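Local coordinates for protein polyketide synthase (Synechococcus sp., PDB 4GOX) that probably transfers a sulfo group from PAPS to a carrier-protein-bound polyketide intermediate in an olefin synthase, activating it on the way to a hydrocarbon, at residues 20-25 with 112-117; 55-60 with 74-79; 134-139 with 193-198; 149-154 with 205-210. One frame throughout, in Å; residues are numbered along the deposited sequence.

The four contacts lie in one sulfotransferase domain, around a parallel sheet with strand order 50-51, 124-129, 26-30, 149-155, 208-212. Contact 1 joins the loop before strand 26-30 to helix 109-119. Contact 2 falls within the span that contact 1 closes and pairs the loops on either side of helix 64-71. The two touch where Y113 and L116 meet L56, L58 and L59, although their centres are about 18 Å apart. Contacts 3 and 4 come later, their segments alternating along the chain, with centres about 13 Å apart. They tie helix 181-202 to helix 136-145 and the sheet. I138 also meets L59 and P60 of contact 2. E55 of contact 2 comes within about 6 Å of the bound adenosine-3'-5'-diphosphate.

Contact 1. Residues 20-25 with 112-117; sequences HKNPNP and IYAYLQ
N22 and Q117 meet amide to amide from opposite directions. With CG anti to the backbone N (chi1 -171°), the amide of N22 is carried out toward Q117. N22 ND2 donates to Q117 OE1 at 2.6 Å, a short and fairly straight bond. The two amide planes are turned 68° apart. N22 ND2 also passes 4.1 Å from A114 CA.

N22 OD1 faces its own loop. N22 OD1 accepts from N24 N at 3.0 Å and from N24 ND2 at 3.2 Å. The two donors arrive from opposite faces of its plane. The amide of N22 is therefore held at both ends, which should fix its rotation.

N24 CB lies 3.5 Å from Q117 NE2. The same NE2 gives a weak bond to N24 O. A better one goes from Q117 NE2 to P25 O at 3.0 Å, with the donor well above the carbonyl plane. Q117 reaches both carbonyls because its chain is extended beyond CG.

Y113, on the same helix, turns inward and bonds to D127. The contact itself is at the surface. The bond from N24 N to N22 OD1 makes an Asx turn, and a helix glutamine ties this turn to helix 109-119 just before strand 26-30 enters the parallel sheet.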
loop_
_atom_site.group_PDB
_atom_site.type_symbol
_atom_site.label_atom_id
_atom_site.label_comp_id
_atom_site.label_asym_id
_atom_site.label_seq_id
_atom_site.Cartn_x
_atom_site.Cartn_y
_atom_site.Cartn_z
ATOM N N HIS A 20 19.692 5.913 -15.652
ATOM C CA HIS A 20 18.537 6.653 -16.144
ATOM C C HIS A 20 17.291 6.295 -15.324
ATOM O O HIS A 20 16.992 5.109 -15.130
ATOM C CB HIS A 20 18.304 6.450 -17.656
ATOM C CG HIS A 20 18.626 5.080 -18.187
ATOM N ND1 HIS A 20 19.644 4.886 -19.121
ATOM C CD2 HIS A 20 18.035 3.885 -17.935
ATOM C CE1 HIS A 20 19.643 3.588 -19.392
ATOM N NE2 HIS A 20 18.694 2.944 -18.703
ATOM N N LYS A 21 16.575 7.327 -14.831
ATOM C CA LYS A 21 15.344 7.140 -14.055
ATOM C C LYS A 21 14.262 6.507 -14.914
ATOM O O LYS A 21 14.260 6.691 -16.144
ATOM C CB LYS A 21 14.832 8.473 -13.497
ATOM C CG LYS A 21 15.531 8.899 -12.223
ATOM C CD LYS A 21 15.140 10.301 -11.813
ATOM C CE LYS A 21 13.868 10.330 -11.019
ATOM N NZ LYS A 21 13.639 11.655 -10.390
ATOM N N ASN A 22 13.349 5.749 -14.267
ATOM C CA ASN A 22 12.249 5.094 -14.953
ATOM C C ASN A 22 11.189 6.154 -15.328
ATOM O O ASN A 22 10.657 6.830 -14.444
ATOM C CB ASN A 22 11.685 3.957 -14.107
ATOM C CG ASN A 22 10.679 3.072 -14.796
ATOM O OD1 ASN A 22 10.020 3.441 -15.767
ATOM N ND2 ASN A 22 10.512 1.876 -14.277
ATOM N N PRO A 23 10.931 6.371 -16.640
ATOM C CA PRO A 23 9.945 7.393 -17.025
ATOM C C PRO A 23 8.497 6.883 -17.030
ATOM O O PRO A 23 7.568 7.690 -17.117
ATOM C CB PRO A 23 10.402 7.788 -18.429
ATOM C CG PRO A 23 11.013 6.524 -18.991
ATOM C CD PRO A 23 11.488 5.681 -17.829
ATOM N N ASN A 24 8.321 5.542 -16.961
ATOM C CA ASN A 24 7.033 4.854 -17.010
ATOM C C ASN A 24 6.191 5.066 -15.760
ATOM O O ASN A 24 6.715 4.978 -14.649
ATOM C CB ASN A 24 7.220 3.365 -17.281
ATOM C CG ASN A 24 7.794 3.080 -18.653
ATOM O OD1 ASN A 24 7.176 3.376 -19.681
ATOM N ND2 ASN A 24 8.995 2.516 -18.699
ATOM N N PRO A 25 4.873 5.327 -15.925
ATOM C CA PRO A 25 4.015 5.525 -14.744
ATOM C C PRO A 25 3.916 4.304 -13.827
ATOM O O PRO A 25 4.038 3.161 -14.260
ATOM C CB PRO A 25 2.665 5.933 -15.340
ATOM C CG PRO A 25 2.679 5.383 -16.733
ATOM C CD PRO A 25 4.104 5.456 -17.183
ATOM N N ILE A 112 13.300 -4.997 -11.260
ATOM C CA ILE A 112 12.081 -5.736 -10.917
ATOM C C ILE A 112 10.836 -4.886 -11.235
ATOM O O ILE A 112 9.884 -5.401 -11.815
ATOM C CB ILE A 112 12.100 -6.292 -9.463
ATOM C CG1 ILE A 112 13.401 -7.054 -9.157
ATOM C CG2 ILE A 112 10.882 -7.149 -9.156
ATOM C CD1 ILE A 112 13.696 -8.352 -10.052
ATOM N N TYR A 113 10.868 -3.576 -10.896
ATOM C CA TYR A 113 9.780 -2.661 -11.217
ATOM C C TYR A 113 9.606 -2.537 -12.732
ATOM O O TYR A 113 8.480 -2.672 -13.204
ATOM C CB TYR A 113 9.977 -1.285 -10.557
ATOM C CG TYR A 113 9.566 -1.239 -9.098
ATOM C CD1 TYR A 113 10.508 -1.013 -8.092
ATOM C CD2 TYR A 113 8.232 -1.375 -8.724
ATOM C CE1 TYR A 113 10.125 -0.915 -6.750
ATOM C CE2 TYR A 113 7.841 -1.303 -7.386
ATOM C CZ TYR A 113 8.788 -1.054 -6.404
ATOM O OH TYR A 113 8.398 -1.015 -5.088
ATOM N N ALA A 114 10.706 -2.316 -13.497
ATOM C CA ALA A 114 10.666 -2.194 -14.966
ATOM C C ALA A 114 10.139 -3.483 -15.615
ATOM O O ALA A 114 9.377 -3.416 -16.590
ATOM C CB ALA A 114 12.038 -1.841 -15.520
ATOM N N TYR A 115 10.490 -4.645 -15.022
ATOM C CA TYR A 115 10.031 -5.959 -15.450
ATOM C C TYR A 115 8.520 -6.071 -15.253
ATOM O O TYR A 115 7.819 -6.462 -16.181
ATOM C CB TYR A 115 10.724 -7.060 -14.636
ATOM C CG TYR A 115 10.397 -8.467 -15.093
ATOM C CD1 TYR A 115 11.083 -9.055 -16.156
ATOM C CD2 TYR A 115 9.433 -9.230 -14.433
ATOM C CE1 TYR A 115 10.797 -10.355 -16.573
ATOM C CE2 TYR A 115 9.143 -10.534 -14.836
ATOM C CZ TYR A 115 9.825 -11.090 -15.911
ATOM O OH TYR A 115 9.569 -12.378 -16.301
ATOM N N LEU A 116 8.026 -5.772 -14.044
ATOM C CA LEU A 116 6.596 -5.892 -13.757
ATOM C C LEU A 116 5.757 -4.924 -14.607
ATOM O O LEU A 116 4.710 -5.323 -15.100
ATOM C CB LEU A 116 6.293 -5.777 -12.256
ATOM C CG LEU A 116 6.877 -6.855 -11.330
ATOM C CD1 LEU A 116 6.751 -6.435 -9.872
ATOM C CD2 LEU A 116 6.198 -8.197 -11.519
ATOM N N GLN A 117 6.285 -3.699 -14.872
ATOM C CA GLN A 117 5.634 -2.683 -15.707
ATOM C C GLN A 117 5.464 -3.194 -17.135
ATOM O O GLN A 117 4.451 -2.900 -17.783
ATOM C CB GLN A 117 6.432 -1.379 -15.716
ATOM C CG GLN A 117 6.294 -0.544 -14.443
ATOM C CD GLN A 117 7.243 0.619 -14.490
ATOM O OE1 GLN A 117 8.433 0.464 -14.806
ATOM N NE2 GLN A 117 6.736 1.815 -14.209
#

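Contact 2. Residues 55-60 with 74-79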
loop_
_atom_site.group_PDB
_atom_site.type_symbol
_atom_site.label_atom_id
_atom_site.label_comp_id
_atom_site.label_asym_id
_atom_site.label_seq_id
_atom_site.Cartn_x
_atom_site.Cartn_y
_atom_site.Cartn_z
ATOM N N GLU A 55 0.954 -7.378 -1.725
ATOM C CA GLU A 55 2.230 -6.738 -1.357
ATOM C C GLU A 55 3.498 -7.302 -2.000
ATOM O O GLU A 55 3.940 -8.399 -1.642
ATOM C CB GLU A 55 2.397 -6.690 0.169
ATOM C CG GLU A 55 1.652 -5.526 0.793
ATOM C CD GLU A 55 1.156 -5.750 2.203
ATOM O OE1 GLU A 55 -0.048 -5.507 2.442
ATOM O OE2 GLU A 55 1.984 -6.062 3.089
ATOM N N LEU A 56 4.064 -6.537 -2.961
ATOM C CA LEU A 56 5.338 -6.844 -3.630
ATOM C C LEU A 56 6.522 -6.707 -2.674
ATOM O O LEU A 56 7.475 -7.490 -2.754
ATOM C CB LEU A 56 5.518 -5.916 -4.851
ATOM C CG LEU A 56 4.437 -6.047 -5.949
ATOM C CD1 LEU A 56 4.500 -4.873 -6.911
ATOM C CD2 LEU A 56 4.607 -7.368 -6.750
ATOM N N HIS A 57 6.471 -5.699 -1.753
ATOM C CA HIS A 57 7.531 -5.424 -0.772
ATOM C C HIS A 57 8.918 -5.317 -1.424
ATOM O O HIS A 57 9.823 -6.083 -1.101
ATOM C CB HIS A 57 7.502 -6.408 0.437
ATOM C CG HIS A 57 8.090 -5.795 1.683
ATOM N ND1 HIS A 57 7.581 -4.612 2.221
ATOM C CD2 HIS A 57 9.178 -6.162 2.404
ATOM C CE1 HIS A 57 8.339 -4.339 3.272
ATOM N NE2 HIS A 57 9.315 -5.241 3.420
ATOM N N LEU A 58 9.047 -4.407 -2.405
ATOM C CA LEU A 58 10.283 -4.191 -3.185
ATOM C C LEU A 58 11.046 -2.903 -2.804
ATOM O O LEU A 58 12.265 -2.925 -2.680
ATOM C CB LEU A 58 9.914 -4.102 -4.674
ATOM C CG LEU A 58 9.436 -5.409 -5.353
ATOM C CD1 LEU A 58 8.814 -5.111 -6.731
ATOM C CD2 LEU A 58 10.605 -6.392 -5.481
ATOM N N LEU A 59 10.329 -1.785 -2.636
ATOM C CA LEU A 59 10.911 -0.465 -2.347
ATOM C C LEU A 59 11.972 -0.372 -1.232
ATOM O O LEU A 59 12.946 0.346 -1.461
ATOM C CB LEU A 59 9.802 0.587 -2.224
ATOM C CG LEU A 59 10.169 2.060 -2.468
ATOM C CD1 LEU A 59 10.597 2.284 -3.923
ATOM C CD2 LEU A 59 8.974 2.946 -2.192
ATOM N N PRO A 60 11.888 -1.099 -0.067
ATOM C CA PRO A 60 12.926 -0.952 0.982
ATOM C C PRO A 60 14.315 -1.472 0.656
ATOM O O PRO A 60 15.229 -1.294 1.462
ATOM C CB PRO A 60 12.377 -1.801 2.134
ATOM C CG PRO A 60 10.925 -1.956 1.876
ATOM C CD PRO A 60 10.791 -1.969 0.408
ATOM N N SER A 74 10.509 -15.429 6.016
ATOM C CA SER A 74 9.272 -14.650 6.115
ATOM C C SER A 74 8.394 -14.708 4.877
ATOM O O SER A 74 8.888 -14.646 3.742
ATOM C CB SER A 74 9.585 -13.196 6.464
ATOM O OG SER A 74 8.425 -12.378 6.453
ATOM N N HIS A 75 7.083 -14.786 5.111
ATOM C CA HIS A 75 6.092 -14.837 4.049
ATOM C C HIS A 75 5.832 -13.475 3.409
ATOM O O HIS A 75 5.249 -13.424 2.324
ATOM C CB HIS A 75 4.805 -15.508 4.544
ATOM C CG HIS A 75 5.028 -16.890 5.081
ATOM N ND1 HIS A 75 5.743 -17.843 4.365
ATOM C CD2 HIS A 75 4.615 -17.440 6.246
ATOM C CE1 HIS A 75 5.749 -18.929 5.118
ATOM N NE2 HIS A 75 5.080 -18.738 6.257
ATOM N N LEU A 76 6.283 -12.373 4.060
ATOM C CA LEU A 76 6.157 -11.007 3.553
ATOM C C LEU A 76 6.946 -10.909 2.246
ATOM O O LEU A 76 8.103 -11.309 2.203
ATOM C CB LEU A 76 6.664 -9.985 4.612
ATOM C CG LEU A 76 6.825 -8.492 4.196
ATOM C CD1 LEU A 76 5.490 -7.844 3.741
ATOM C CD2 LEU A 76 7.433 -7.677 5.329
ATOM N N GLY A 77 6.295 -10.443 1.188
ATOM C CA GLY A 77 6.909 -10.344 -0.134
ATOM C C GLY A 77 6.494 -11.448 -1.103
ATOM O O GLY A 77 6.762 -11.347 -2.305
ATOM N N GLU A 78 5.805 -12.500 -0.593
ATOM C CA GLU A 78 5.253 -13.616 -1.384
ATOM C C GLU A 78 4.289 -13.110 -2.469
ATOM O O GLU A 78 4.011 -13.837 -3.429
ATOM C CB GLU A 78 4.531 -14.630 -0.487
ATOM C CG GLU A 78 5.396 -15.813 -0.094
ATOM C CD GLU A 78 4.904 -16.658 1.068
ATOM O OE1 GLU A 78 3.690 -16.621 1.378
ATOM O OE2 GLU A 78 5.744 -17.369 1.665
ATOM N N GLY A 79 3.811 -11.875 -2.315
ATOM C CA GLY A 79 2.955 -11.214 -3.286
ATOM C C GLY A 79 3.646 -11.035 -4.625
ATOM O O GLY A 79 2.976 -10.935 -5.661
#
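This is a buried meeting of two loops, one on each side of helix 64-71, built from one CH-pi contact and close backbone packing. The loop of E55 to P60 follows strand 50-51. The loop of S74 to G79 leads into helix 79-88.

L76 lies over one face of the H57 ring. Its CD2 is 3.8 Å from the H57 ring centroid, 20° off the normal and shifted toward the rim. The nearest ring atom to L76 CD2 is H57 NE2, at 3.6 Å. L76 CG is anti to the backbone N (chi1 171°), which swings the isopropyl end toward H57. L76 CD1, the other branch, sits 3.9 Å from H57 CG and 4.0 Å from E55 OE2. The other carboxylate oxygen, E55 OE1, is in a salt bridge with K128.

Further along, the two loops press together at the glycines. G79 CA meets E55 O at 3.4 Å in a CA-H...O contact. A beta carbon at G79 would collide with that oxygen. G77 CA lies 4.0 Å from H57 CB. R67 of helix 64-71 joins the loops, since its NH2 bonds to both L56 O and G77 O.

The second loop is bonded within itself, which probably stiffens it. L76 N bonds to S74 OG in an ST turn, and H75 ND1 bonds to E78 OE2 at 2.7 Å. H75 to E78 is a type II beta turn with G77, at positive phi, in its third position. This turn packs against the loop that carries E55; the E55 side chain is about 6 Å from the bound adenosine-3'-5'-diphosphate, close to the nucleotide site.

Contact 3. Residues 134-139 with 193-198; sequences SDRHIL and NRNILD
N195 of helix 181-202 packs on the start of helix 136-145. N195 CB lies 3.9 Å from L139 CD1. N195 CG turns anti to the carbonyl carbon (chi1 -69°) and comes to 4.0 Å from R136 N. N195 OD1 rests against R136 CB at 3.9 Å. ND2 points to the turn before the helix. N195 ND2 is 3.6 Å from S134 O, and its hydrogen bond goes to G133 O. With an alanine here, the G133 carbonyl would probably lose its amide partner and a gap would open beside R136 N.

L139 and R136 add further contacts. L139 CD1 meets the backbone at N195 O, 3.6 Å away, and the side chain of I196 at CG1. The R136 guanidinium lies with one face over D198 C. R136 NH2 packs on D198 CB at 3.7 Å. The D198 carboxylate is too far for a salt bridge, with R136 NH2 to D198 OD2 at 4.6 Å, though its charge may still favour this placement.

D135 caps the helix start, its OD1 accepting from H137 N. The arrangement is an N-capped helix end packed on a neighbouring helix, both on the same side of the alpha/beta sheet.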
loop_
_atom_site.group_PDB
_atom_site.type_symbol
_atom_site.label_atom_id
_atom_site.label_comp_id
_atom_site.label_asym_id
_atom_site.label_seq_id
_atom_site.Cartn_x
_atom_site.Cartn_y
_atom_site.Cartn_z
ATOM N N SER A 134 6.561 3.883 6.962
ATOM C CA SER A 134 7.153 3.862 8.314
ATOM C C SER A 134 8.573 4.422 8.370
ATOM O O SER A 134 9.068 4.739 9.443
ATOM C CB SER A 134 7.133 2.445 8.881
ATOM O OG SER A 134 5.780 2.067 9.098
ATOM N N ASP A 135 9.218 4.556 7.209
ATOM C CA ASP A 135 10.590 5.036 7.078
ATOM C C ASP A 135 10.667 5.910 5.836
ATOM O O ASP A 135 10.553 5.427 4.702
ATOM C CB ASP A 135 11.540 3.826 6.925
ATOM C CG ASP A 135 13.030 4.126 6.913
ATOM O OD1 ASP A 135 13.404 5.328 6.893
ATOM O OD2 ASP A 135 13.819 3.166 6.959
ATOM N N ARG A 136 10.905 7.182 6.068
ATOM C CA ARG A 136 11.071 8.236 5.077
ATOM C C ARG A 136 12.131 7.845 4.046
ATOM O O ARG A 136 11.985 8.172 2.872
ATOM C CB ARG A 136 11.491 9.563 5.801
ATOM C CG ARG A 136 11.447 10.803 4.887
ATOM C CD ARG A 136 10.059 11.102 4.275
ATOM N NE ARG A 136 10.153 11.629 2.904
ATOM C CZ ARG A 136 10.314 12.916 2.589
ATOM N NH1 ARG A 136 10.393 13.290 1.319
ATOM N NH2 ARG A 136 10.404 13.836 3.543
ATOM N N HIS A 137 13.191 7.151 4.492
ATOM C CA HIS A 137 14.260 6.679 3.624
ATOM C C HIS A 137 13.735 5.675 2.583
ATOM O O HIS A 137 14.106 5.778 1.418
ATOM C CB HIS A 137 15.446 6.148 4.456
ATOM C CG HIS A 137 16.618 5.750 3.625
ATOM N ND1 HIS A 137 17.383 6.692 2.966
ATOM C CD2 HIS A 137 17.099 4.513 3.342
ATOM C CE1 HIS A 137 18.293 5.999 2.293
ATOM N NE2 HIS A 137 18.177 4.688 2.514
ATOM N N ILE A 138 12.780 4.787 2.967
ATOM C CA ILE A 138 12.150 3.842 2.033
ATOM C C ILE A 138 11.398 4.659 0.964
ATOM O O ILE A 138 11.610 4.447 -0.222
ATOM C CB ILE A 138 11.187 2.844 2.749
ATOM C CG1 ILE A 138 11.961 1.910 3.726
ATOM C CG2 ILE A 138 10.398 2.040 1.714
ATOM C CD1 ILE A 138 10.955 1.049 4.715
ATOM N N LEU A 139 10.557 5.617 1.402
ATOM C CA LEU A 139 9.775 6.488 0.524
ATOM C C LEU A 139 10.685 7.264 -0.429
ATOM O O LEU A 139 10.331 7.402 -1.600
ATOM C CB LEU A 139 8.949 7.485 1.367
ATOM C CG LEU A 139 7.834 6.912 2.278
ATOM C CD1 LEU A 139 7.018 8.050 2.902
ATOM C CD2 LEU A 139 6.892 5.965 1.504
ATOM N N ASN A 193 1.908 8.368 8.713
ATOM C CA ASN A 193 1.119 9.453 8.192
ATOM C C ASN A 193 1.906 10.709 8.016
ATOM O O ASN A 193 1.766 11.346 6.978
ATOM C CB ASN A 193 -0.190 9.622 8.954
ATOM C CG ASN A 193 -1.155 8.533 8.564
ATOM O OD1 ASN A 193 -1.447 8.359 7.390
ATOM N ND2 ASN A 193 -1.544 7.673 9.498
ATOM N N ARG A 194 2.813 11.012 8.952
ATOM C CA ARG A 194 3.660 12.194 8.815
ATOM C C ARG A 194 4.643 12.039 7.620
ATOM O O ARG A 194 4.738 12.950 6.792
ATOM C CB ARG A 194 4.394 12.489 10.128
ATOM C CG ARG A 194 5.478 13.568 10.037
ATOM C CD ARG A 194 4.825 14.923 10.071
ATOM N NE ARG A 194 4.047 15.105 11.298
ATOM C CZ ARG A 194 3.102 16.024 11.459
ATOM N NH1 ARG A 194 2.791 16.847 10.465
ATOM N NH2 ARG A 194 2.442 16.110 12.609
ATOM N N ASN A 195 5.309 10.870 7.504
ATOM C CA ASN A 195 6.253 10.598 6.406
ATOM C C ASN A 195 5.586 10.694 5.031
ATOM O O ASN A 195 6.137 11.339 4.142
ATOM C CB ASN A 195 6.942 9.248 6.576
ATOM C CG ASN A 195 7.906 9.173 7.726
ATOM O OD1 ASN A 195 8.474 10.156 8.126
ATOM N ND2 ASN A 195 8.166 7.994 8.245
ATOM N N ILE A 196 4.390 10.103 4.876
ATOM C CA ILE A 196 3.656 10.114 3.599
ATOM C C ILE A 196 3.196 11.524 3.248
ATOM O O ILE A 196 3.358 11.957 2.103
ATOM C CB ILE A 196 2.513 9.068 3.510
ATOM C CG1 ILE A 196 3.018 7.648 3.854
ATOM C CG2 ILE A 196 1.903 9.077 2.098
ATOM C CD1 ILE A 196 1.891 6.744 4.336
ATOM N N LEU A 197 2.657 12.252 4.252
ATOM C CA LEU A 197 2.290 13.659 4.120
ATOM C C LEU A 197 3.514 14.482 3.641
ATOM O O LEU A 197 3.384 15.248 2.678
ATOM C CB LEU A 197 1.779 14.206 5.464
ATOM C CG LEU A 197 1.307 15.649 5.451
ATOM C CD1 LEU A 197 0.024 15.783 4.650
ATOM C CD2 LEU A 197 1.157 16.198 6.887
ATOM N N ASP A 198 4.693 14.319 4.307
ATOM C CA ASP A 198 5.925 15.018 3.921
ATOM C C ASP A 198 6.327 14.689 2.476
ATOM O O ASP A 198 6.682 15.604 1.740
ATOM C CB ASP A 198 7.090 14.706 4.874
ATOM C CG ASP A 198 6.952 15.343 6.257
ATOM O OD1 ASP A 198 5.979 16.123 6.466
ATOM O OD2 ASP A 198 7.765 15.003 7.152
#

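Contact 4. Residues 149-154 with 205-210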
loop_
_atom_site.group_PDB
_atom_site.type_symbol
_atom_site.label_atom_id
_atom_site.label_comp_id
_atom_site.label_asym_id
_atom_site.label_seq_id
_atom_site.Cartn_x
_atom_site.Cartn_y
_atom_site.Cartn_z
ATOM N N ALA A 149 6.145 8.640 -10.532
ATOM C CA ALA A 149 5.414 7.880 -9.504
ATOM C C ALA A 149 4.252 8.704 -8.950
ATOM O O ALA A 149 4.398 9.902 -8.712
ATOM C CB ALA A 149 6.341 7.477 -8.368
ATOM N N LYS A 150 3.104 8.065 -8.763
ATOM C CA LYS A 150 1.924 8.691 -8.146
ATOM C C LYS A 150 1.692 8.038 -6.804
ATOM O O LYS A 150 1.846 6.825 -6.676
ATOM C CB LYS A 150 0.669 8.572 -9.017
ATOM C CG LYS A 150 0.667 9.534 -10.194
ATOM C CD LYS A 150 -0.689 9.479 -10.900
ATOM C CE LYS A 150 -0.757 10.383 -12.107
ATOM N NZ LYS A 150 -0.173 9.727 -13.301
ATOM N N TYR A 151 1.324 8.831 -5.809
ATOM C CA TYR A 151 1.110 8.309 -4.467
ATOM C C TYR A 151 -0.316 8.510 -3.975
ATOM O O TYR A 151 -0.775 9.648 -3.853
ATOM C CB TYR A 151 2.106 8.952 -3.475
ATOM C CG TYR A 151 3.537 8.877 -3.952
ATOM C CD1 TYR A 151 4.255 7.683 -3.881
ATOM C CD2 TYR A 151 4.148 9.972 -4.550
ATOM C CE1 TYR A 151 5.558 7.599 -4.353
ATOM C CE2 TYR A 151 5.458 9.900 -5.015
ATOM C CZ TYR A 151 6.151 8.709 -4.932
ATOM O OH TYR A 151 7.441 8.662 -5.376
ATOM N N ILE A 152 -0.988 7.402 -3.634
ATOM C CA ILE A 152 -2.312 7.420 -3.008
ATOM C C ILE A 152 -2.049 7.259 -1.499
ATOM O O ILE A 152 -1.565 6.216 -1.067
ATOM C CB ILE A 152 -3.216 6.289 -3.551
ATOM C CG1 ILE A 152 -3.493 6.478 -5.060
ATOM C CG2 ILE A 152 -4.544 6.236 -2.744
ATOM C CD1 ILE A 152 -4.047 5.221 -5.734
ATOM N N HIS A 153 -2.287 8.319 -0.723
ATOM C CA HIS A 153 -2.099 8.298 0.719
ATOM C C HIS A 153 -3.457 7.970 1.351
ATOM O O HIS A 153 -4.327 8.835 1.443
ATOM C CB HIS A 153 -1.576 9.665 1.206
ATOM C CG HIS A 153 -1.356 9.788 2.693
ATOM N ND1 HIS A 153 -0.977 10.997 3.264
ATOM C CD2 HIS A 153 -1.379 8.840 3.661
ATOM C CE1 HIS A 153 -0.844 10.750 4.556
ATOM N NE2 HIS A 153 -1.087 9.467 4.838
ATOM N N LEU A 154 -3.634 6.723 1.773
ATOM C CA LEU A 154 -4.885 6.286 2.389
ATOM C C LEU A 154 -4.783 6.515 3.883
ATOM O O LEU A 154 -3.808 6.097 4.505
ATOM C CB LEU A 154 -5.189 4.813 2.016
ATOM C CG LEU A 154 -6.361 4.128 2.712
ATOM C CD1 LEU A 154 -7.691 4.795 2.378
ATOM C CD2 LEU A 154 -6.405 2.693 2.324
ATOM N N ALA A 205 0.381 18.003 -6.378
ATOM C CA ALA A 205 -0.942 17.439 -6.100
ATOM C C ALA A 205 -1.246 16.543 -7.303
ATOM O O ALA A 205 -2.083 15.652 -7.227
ATOM C CB ALA A 205 -1.984 18.541 -5.992
ATOM N N ASP A 206 -0.508 16.761 -8.401
ATOM C CA ASP A 206 -0.553 15.967 -9.620
ATOM C C ASP A 206 -0.042 14.545 -9.353
ATOM O O ASP A 206 -0.440 13.628 -10.063
ATOM C CB ASP A 206 0.302 16.637 -10.720
ATOM C CG ASP A 206 -0.230 17.978 -11.219
ATOM O OD1 ASP A 206 -1.439 18.053 -11.566
ATOM O OD2 ASP A 206 0.569 18.939 -11.308
ATOM N N ARG A 207 0.857 14.359 -8.337
ATOM C CA ARG A 207 1.421 13.038 -8.018
ATOM C C ARG A 207 1.076 12.516 -6.602
ATOM O O ARG A 207 1.560 11.469 -6.186
ATOM C CB ARG A 207 2.934 12.979 -8.334
ATOM C CG ARG A 207 3.267 13.326 -9.790
ATOM C CD ARG A 207 4.579 12.744 -10.285
ATOM N NE ARG A 207 5.738 13.467 -9.763
ATOM C CZ ARG A 207 6.524 13.035 -8.779
ATOM N NH1 ARG A 207 7.556 13.768 -8.377
ATOM N NH2 ARG A 207 6.280 11.871 -8.184
ATOM N N TYR A 208 0.202 13.212 -5.895
ATOM C CA TYR A 208 -0.194 12.831 -4.547
ATOM C C TYR A 208 -1.677 13.075 -4.327
ATOM O O TYR A 208 -2.184 14.145 -4.663
ATOM C CB TYR A 208 0.623 13.644 -3.538
ATOM C CG TYR A 208 0.189 13.518 -2.095
ATOM C CD1 TYR A 208 0.522 12.392 -1.341
ATOM C CD2 TYR A 208 -0.451 14.574 -1.445
ATOM C CE1 TYR A 208 0.210 12.313 0.015
ATOM C CE2 TYR A 208 -0.795 14.491 -0.095
ATOM C CZ TYR A 208 -0.457 13.362 0.631
ATOM O OH TYR A 208 -0.770 13.302 1.960
ATOM N N LEU A 209 -2.351 12.099 -3.730
ATOM C CA LEU A 209 -3.765 12.178 -3.392
ATOM C C LEU A 209 -4.064 11.535 -2.033
ATOM O O LEU A 209 -3.797 10.349 -1.843
ATOM C CB LEU A 209 -4.603 11.468 -4.482
ATOM C CG LEU A 209 -6.134 11.442 -4.294
ATOM C CD1 LEU A 209 -6.771 12.755 -4.736
ATOM C CD2 LEU A 209 -6.744 10.316 -5.085
ATOM N N GLN A 210 -4.661 12.304 -1.120
ATOM C CA GLN A 210 -5.140 11.781 0.162
ATOM C C GLN A 210 -6.503 11.139 -0.036
ATOM O O GLN A 210 -7.366 11.703 -0.693
ATOM C CB GLN A 210 -5.305 12.900 1.199
ATOM C CG GLN A 210 -3.979 13.276 1.803
ATOM C CD GLN A 210 -4.085 14.337 2.857
ATOM O OE1 GLN A 210 -5.156 14.595 3.417
ATOM N NE2 GLN A 210 -2.947 14.904 3.210
#
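Y208 and H153 run side by side on one face of the sheet and point the same way. Their rings meet rim to rim, with planes 43° apart. Y208 OH sits at the edge of the H153 ring, 2.7 Å from H153 ND1. The bond is almost straight, and either group could donate. Behind it, Y208 CE1 rests 3.4 Å from H153 CB. Q210 NE2 also bonds to Y208 OH, at 3.0 Å. On the far side of its ring, H153 NE2 is held by N193 of helix 181-202. With a phenylalanine in place of Y208, H153 ND1 and Q210 NE2 would probably both be left without the oxygen they share.

The backbones below form a parallel pair, strand 149-155 beside the edge strand 208-212. Y151 N bonds to R207 O, L209 N to Y151 O, and H153 N to L209 O. Helices 158-167 and 181-202 connect the two strands, as in the alpha/beta fold of the P-loop clan. I152 and L209 point to the opposite face and meet F230 of helix 220-231.

R207 and Y151 also lie alongside each other, with ring and guanidinium planes 59° apart. A bend at chi3 (-76°) brings R207 NH2 back to A149 O at 2.8 Å. That oxygen lies at the guanidinium edge and uses a lone pair. NH2 also forms a salt bridge with E143, and the same carboxylate oxygen bonds to Y151 OH, which S142 grips as well.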